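Local coordinates for protein transcobalamin-1 (PDB 4KKI) that binds vitamin B12 with femtomolar affinity, shields it from the acidic environment of the stomach and serves in cobalamin transport, at residues Val28-Glu31 against Asn32-Arg35; Thr268-Thr271 against Val272-Glu275. One frame throughout, in Å; residues are numbered along the deposited sequence.

Interaction 1 (Val28-Glu31 against Asn32-Arg35)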
ATOM      1  N   VAL A  28      13.588 -15.720  -1.486  1.00 37.97           N
ATOM      2  CA  VAL A  28      13.376 -17.023  -0.877  1.00 43.11           C
ATOM      3  C   VAL A  28      13.916 -18.127  -1.780  1.00 53.23           C
ATOM      4  O   VAL A  28      13.577 -18.193  -2.963  1.00 56.07           O
ATOM      5  CB  VAL A  28      11.877 -17.268  -0.612  1.00 45.42           C
ATOM      6  CG1 VAL A  28      11.648 -18.672  -0.097  1.00 44.04           C
ATOM      7  CG2 VAL A  28      11.337 -16.238   0.372  1.00 52.03           C
ATOM      8  N   SER A  29      14.766 -18.984  -1.223  1.00 58.06           N
ATOM      9  CA  SER A  29      15.277 -20.135  -1.961  1.00 69.44           C
ATOM     10  C   SER A  29      14.136 -21.085  -2.314  1.00 73.95           C
ATOM     11  O   SER A  29      13.091 -21.083  -1.661  1.00 70.43           O
ATOM     12  CB  SER A  29      16.349 -20.864  -1.150  1.00 69.79           C
ATOM     13  OG  SER A  29      15.857 -21.243   0.124  1.00 80.34           O
ATOM     14  N   GLU A  30      14.338 -21.896  -3.348  1.00 84.10           N
ATOM     15  CA  GLU A  30      13.305 -22.821  -3.810  1.00 93.61           C
ATOM     16  C   GLU A  30      12.978 -23.888  -2.767  1.00 91.34           C
ATOM     17  O   GLU A  30      11.903 -24.486  -2.796  1.00 91.85           O
ATOM     18  CB  GLU A  30      13.704 -23.471  -5.137  1.00108.44           C
ATOM     19  CG  GLU A  30      13.819 -22.494  -6.297  1.00119.79           C
ATOM     20  CD  GLU A  30      13.754 -23.179  -7.649  1.00131.17           C
ATOM     21  OE1 GLU A  30      13.118 -24.251  -7.745  1.00133.23           O
ATOM     22  OE2 GLU A  30      14.338 -22.649  -8.617  1.00135.89           O
ATOM     23  N   GLU A  31      13.910 -24.121  -1.850  1.00 93.07           N
ATOM     24  CA  GLU A  31      13.686 -25.053  -0.753  1.00 97.88           C
ATOM     25  C   GLU A  31      12.711 -24.459   0.262  1.00 90.49           C
ATOM     26  O   GLU A  31      11.934 -25.178   0.889  1.00 89.30           O
ATOM     27  CB  GLU A  31      15.011 -25.406  -0.071  1.00108.04           C
ATOM     28  CG  GLU A  31      14.873 -26.337   1.124  1.00122.82           C
ATOM     29  CD  GLU A  31      16.211 -26.724   1.724  1.00132.91           C
ATOM     30  OE1 GLU A  31      17.234 -26.625   1.015  1.00139.23           O
ATOM     31  OE2 GLU A  31      16.239 -27.126   2.907  1.00132.55           O
ATOM     32  N   ASN A  32      12.748 -23.139   0.408  1.00 81.48           N
ATOM     33  CA  ASN A  32      11.926 -22.459   1.401  1.00 83.17           C
ATOM     34  C   ASN A  32      10.637 -21.865   0.836  1.00 71.68           C
ATOM     35  O   ASN A  32       9.994 -21.043   1.487  1.00 67.30           O
ATOM     36  CB  ASN A  32      12.737 -21.373   2.111  1.00 87.78           C
ATOM     37  CG  ASN A  32      13.959 -21.929   2.815  1.00 89.71           C
ATOM     38  OD1 ASN A  32      14.365 -23.064   2.571  1.00 87.02           O
ATOM     39  ND2 ASN A  32      14.552 -21.128   3.692  1.00 90.94           N
ATOM     40  N   TYR A  33      10.261 -22.284  -0.370  1.00 64.08           N
ATOM     41  CA  TYR A  33       9.026 -21.814  -0.993  1.00 64.93           C
ATOM     42  C   TYR A  33       7.804 -22.152  -0.147  1.00 64.21           C
ATOM     43  O   TYR A  33       6.790 -21.455  -0.199  1.00 59.27           O
ATOM     44  CB  TYR A  33       8.859 -22.405  -2.394  1.00 67.98           C
ATOM     45  CG  TYR A  33       9.517 -21.598  -3.488  1.00 84.25           C
ATOM     46  CD1 TYR A  33      10.230 -20.443  -3.195  1.00 84.83           C
ATOM     47  CD2 TYR A  33       9.412 -21.984  -4.818  1.00 93.47           C
ATOM     48  CE1 TYR A  33      10.830 -19.701  -4.196  1.00 84.31           C
ATOM     49  CE2 TYR A  33      10.007 -21.249  -5.825  1.00 94.18           C
ATOM     50  CZ  TYR A  33      10.714 -20.109  -5.508  1.00 91.43           C
ATOM     51  OH  TYR A  33      11.308 -19.374  -6.509  1.00 95.27           O
ATOM     52  N   ILE A  34       7.913 -23.223   0.634  1.00 59.60           N
ATOM     53  CA  ILE A  34       6.832 -23.665   1.505  1.00 49.76           C
ATOM     54  C   ILE A  34       6.482 -22.592   2.542  1.00 51.67           C
ATOM     55  O   ILE A  34       5.341 -22.500   2.994  1.00 61.13           O
ATOM     56  CB  ILE A  34       7.184 -25.010   2.199  1.00 58.39           C
ATOM     57  CG1 ILE A  34       5.987 -25.554   2.985  1.00 64.16           C
ATOM     58  CG2 ILE A  34       8.417 -24.862   3.088  1.00 50.74           C
ATOM     59  CD1 ILE A  34       4.763 -25.818   2.133  1.00 69.78           C
ATOM     60  N   ARG A  35       7.463 -21.767   2.895  1.00 54.70           N
ATOM     61  CA  ARG A  35       7.249 -20.693   3.860  1.00 53.82           C
ATOM     62  C   ARG A  35       6.343 -19.593   3.310  1.00 51.21           C
ATOM     63  O   ARG A  35       5.798 -18.795   4.072  1.00 57.18           O
ATOM     64  CB  ARG A  35       8.586 -20.097   4.308  1.00 52.63           C
ATOM     65  CG  ARG A  35       9.362 -20.971   5.277  1.00 59.13           C
ATOM     66  CD  ARG A  35      10.674 -20.312   5.666  1.00 77.43           C
ATOM     67  NE  ARG A  35      11.296 -20.961   6.815  1.00 93.36           N
ATOM     68  CZ  ARG A  35      11.117 -20.576   8.075  1.00101.41           C
ATOM     69  NH1 ARG A  35      10.334 -19.543   8.351  1.00 95.17           N
ATOM     70  NH2 ARG A  35      11.724 -21.225   9.060  1.00108.15           N
TER
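The ring of Y33 lies flat against the backbone of E30: CA of E30 sits 3.8 Å from the ring centroid of Y33 and only 5° off its normal, a CH-pi contact over one face. Beyond that point the E30 side chain runs alongside the ring in the same direction, CG 4.0 Å from CZ of Y33, with its carboxylate plane 7° from that of the ring. V28 comes in at the ring edge instead, its CG1 in the plane and 3.8 Å from CD1 of Y33. That methyl, set anti to the backbone N of V28 (chi1 175°), also meets CB of N32. The chain folds back here in a turn that leads into a 3-10 segment and then helix 37-45, on the surface of the alpha6-alpha6 barrel domain. A bent bond closes the turn, N of N32 to O of S29 at 2.9 Å, the donor standing well above the carbonyl plane. The amide carbon CG of N32 rests 3.4 Å from OG of S29. An alanine in place of N32 would probably leave the S29 hydroxyl without its amide neighbour.

Interaction 2 (Thr268-Thr271 against Val272-Glu275)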
ATOM      1  N   THR A 268      16.567  -8.975   6.653  1.00 39.89           N
ATOM      2  CA  THR A 268      15.235  -8.442   6.388  1.00 43.53           C
ATOM      3  C   THR A 268      14.302  -9.543   5.892  1.00 50.27           C
ATOM      4  O   THR A 268      13.184  -9.692   6.385  1.00 49.73           O
ATOM      5  CB  THR A 268      15.281  -7.308   5.344  1.00 39.64           C
ATOM      6  OG1 THR A 268      15.992  -6.186   5.880  1.00 38.66           O
ATOM      7  CG2 THR A 268      13.878  -6.872   4.966  1.00 31.96           C
ATOM      8  N   LEU A 269      14.778 -10.318   4.923  1.00 48.16           N
ATOM      9  CA  LEU A 269      14.021 -11.440   4.377  1.00 51.15           C
ATOM     10  C   LEU A 269      13.662 -12.464   5.454  1.00 48.65           C
ATOM     11  O   LEU A 269      12.512 -12.900   5.544  1.00 55.41           O
ATOM     12  CB  LEU A 269      14.817 -12.112   3.253  1.00 55.79           C
ATOM     13  CG  LEU A 269      14.249 -13.397   2.651  1.00 51.95           C
ATOM     14  CD1 LEU A 269      12.902 -13.140   2.000  1.00 46.91           C
ATOM     15  CD2 LEU A 269      15.227 -13.985   1.647  1.00 60.30           C
ATOM     16  N   ASN A 270      14.645 -12.839   6.269  1.00 46.02           N
ATOM     17  CA  ASN A 270      14.437 -13.818   7.334  1.00 50.05           C
ATOM     18  C   ASN A 270      13.398 -13.378   8.361  1.00 50.36           C
ATOM     19  O   ASN A 270      12.542 -14.163   8.769  1.00 58.06           O
ATOM     20  CB  ASN A 270      15.760 -14.147   8.037  1.00 51.35           C
ATOM     21  CG  ASN A 270      16.718 -14.916   7.147  1.00 57.98           C
ATOM     22  OD1 ASN A 270      16.310 -15.546   6.173  1.00 62.80           O
ATOM     23  ND2 ASN A 270      18.002 -14.870   7.483  1.00 58.98           N
ATOM     24  N   THR A 271      13.483 -12.119   8.775  1.00 45.04           N
ATOM     25  CA  THR A 271      12.527 -11.557   9.721  1.00 46.04           C
ATOM     26  C   THR A 271      11.111 -11.574   9.148  1.00 49.18           C
ATOM     27  O   THR A 271      10.154 -11.917   9.843  1.00 41.96           O
ATOM     28  CB  THR A 271      12.916 -10.123  10.117  1.00 45.03           C
ATOM     29  OG1 THR A 271      14.190 -10.143  10.776  1.00 53.02           O
ATOM     30  CG2 THR A 271      11.880  -9.521  11.051  1.00 43.86           C
ATOM     31  N   VAL A 272      10.984 -11.216   7.873  1.00 44.63           N
ATOM     32  CA  VAL A 272       9.687 -11.247   7.205  1.00 46.73           C
ATOM     33  C   VAL A 272       9.122 -12.668   7.166  1.00 46.44           C
ATOM     34  O   VAL A 272       7.946 -12.882   7.467  1.00 45.97           O
ATOM     35  CB  VAL A 272       9.765 -10.658   5.781  1.00 44.17           C
ATOM     36  CG1 VAL A 272       8.455 -10.879   5.032  1.00 41.34           C
ATOM     37  CG2 VAL A 272      10.102  -9.176   5.844  1.00 39.03           C
ATOM     38  N   LEU A 273       9.965 -13.637   6.816  1.00 38.40           N
ATOM     39  CA  LEU A 273       9.542 -15.037   6.769  1.00 45.71           C
ATOM     40  C   LEU A 273       9.053 -15.511   8.135  1.00 43.18           C
ATOM     41  O   LEU A 273       8.103 -16.289   8.232  1.00 46.59           O
ATOM     42  CB  LEU A 273      10.679 -15.936   6.271  1.00 48.69           C
ATOM     43  CG  LEU A 273      11.099 -15.769   4.808  1.00 56.24           C
ATOM     44  CD1 LEU A 273      12.313 -16.634   4.491  1.00 58.88           C
ATOM     45  CD2 LEU A 273       9.945 -16.098   3.871  1.00 48.91           C
ATOM     46  N   THR A 274       9.704 -15.033   9.189  1.00 49.44           N
ATOM     47  CA  THR A 274       9.292 -15.352  10.549  1.00 50.93           C
ATOM     48  C   THR A 274       7.906 -14.785  10.825  1.00 45.67           C
ATOM     49  O   THR A 274       7.064 -15.449  11.430  1.00 56.23           O
ATOM     50  CB  THR A 274      10.280 -14.789  11.578  1.00 49.43           C
ATOM     51  OG1 THR A 274      11.576 -15.353  11.353  1.00 53.42           O
ATOM     52  CG2 THR A 274       9.824 -15.121  12.990  1.00 47.43           C
ATOM     53  N   GLU A 275       7.677 -13.556  10.373  1.00 42.19           N
ATOM     54  CA  GLU A 275       6.383 -12.902  10.540  1.00 43.60           C
ATOM     55  C   GLU A 275       5.271 -13.684   9.849  1.00 45.67           C
ATOM     56  O   GLU A 275       4.183 -13.844  10.401  1.00 53.47           O
ATOM     57  CB  GLU A 275       6.427 -11.473   9.992  1.00 48.08           C
ATOM     58  CG  GLU A 275       7.424 -10.556  10.684  1.00 55.54           C
ATOM     59  CD  GLU A 275       6.931 -10.046  12.023  1.00 72.65           C
ATOM     60  OE1 GLU A 275       6.763 -10.862  12.955  1.00 80.82           O
ATOM     61  OE2 GLU A 275       6.710  -8.823  12.143  1.00 74.18           O
TER
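V272 and T271, neighbours in sequence, bury the most surface in two successive turns of helix 265-277, one of the rods of the alpha6-alpha6 barrel that forms the cobalamin-binding alpha domain. The i to i+4 pattern of an alpha-helix is followed throughout: N of V272 donates to O of T268 at 3.1 Å, with 161° at the hydrogen, and N of L273 reaches O of L269 in much the same way. V272 also lays a methyl against the carbonyl it bonds to, CG2 standing 3.2 Å from O of T268. With CG1 anti to the backbone N (chi1 172°), CG2 is left beside that N, on the side of the preceding turn. The same side chain packs on T244 of helix 244-252 and on V290 and L294 of helix 284-294, so it fills the seam between three helices.

T271 points away from the residues that follow, though its CB still lies 3.2 Å from N of V272. Its OG1 is held by the carbonyls of Q267 and N235, the latter in a loop outside the helix, while its own carbonyl O accepts from N of E275 and lies 3.2 Å from CG of E275. The E275 chain then bends at chi2, and its OE2 bonds to OG1 of T241, the residue after the cobalamin-binding N240.

L273 is third in buried surface. Its CG sits 3.3 Å from O of L269, and CD1 meets CG of L269 at 4.2 Å, a looser contact between two leucine side chains one turn apart.

On the exposed face the carbonyl of N270 takes two bonds from one residue. N and OG1 of T274 approach O of N270 from opposite faces of the carbonyl plane, each 3.0 Å away.

V28 joins the two contacts: its CG2 packs 3.8 Å from both CD1 of L269 and CD2 of L273, so the one buried residue of interaction 1 rests on the leucines of interaction 2. The contrast illustrates how local contacts vary with their place in a fold. Interaction 1 is a surface turn before helix 37-45, joined by a single bent backbone bond across its segments and by an aromatic face laid on the main chain. Interaction 2 lies within one helix, partly buried, where regular backbone bonds dominate and the side chains of L269 and V272 pack on neighbouring helices. The cobalamin site is also nearer to interaction 2, whereas interaction 1 lies away from it.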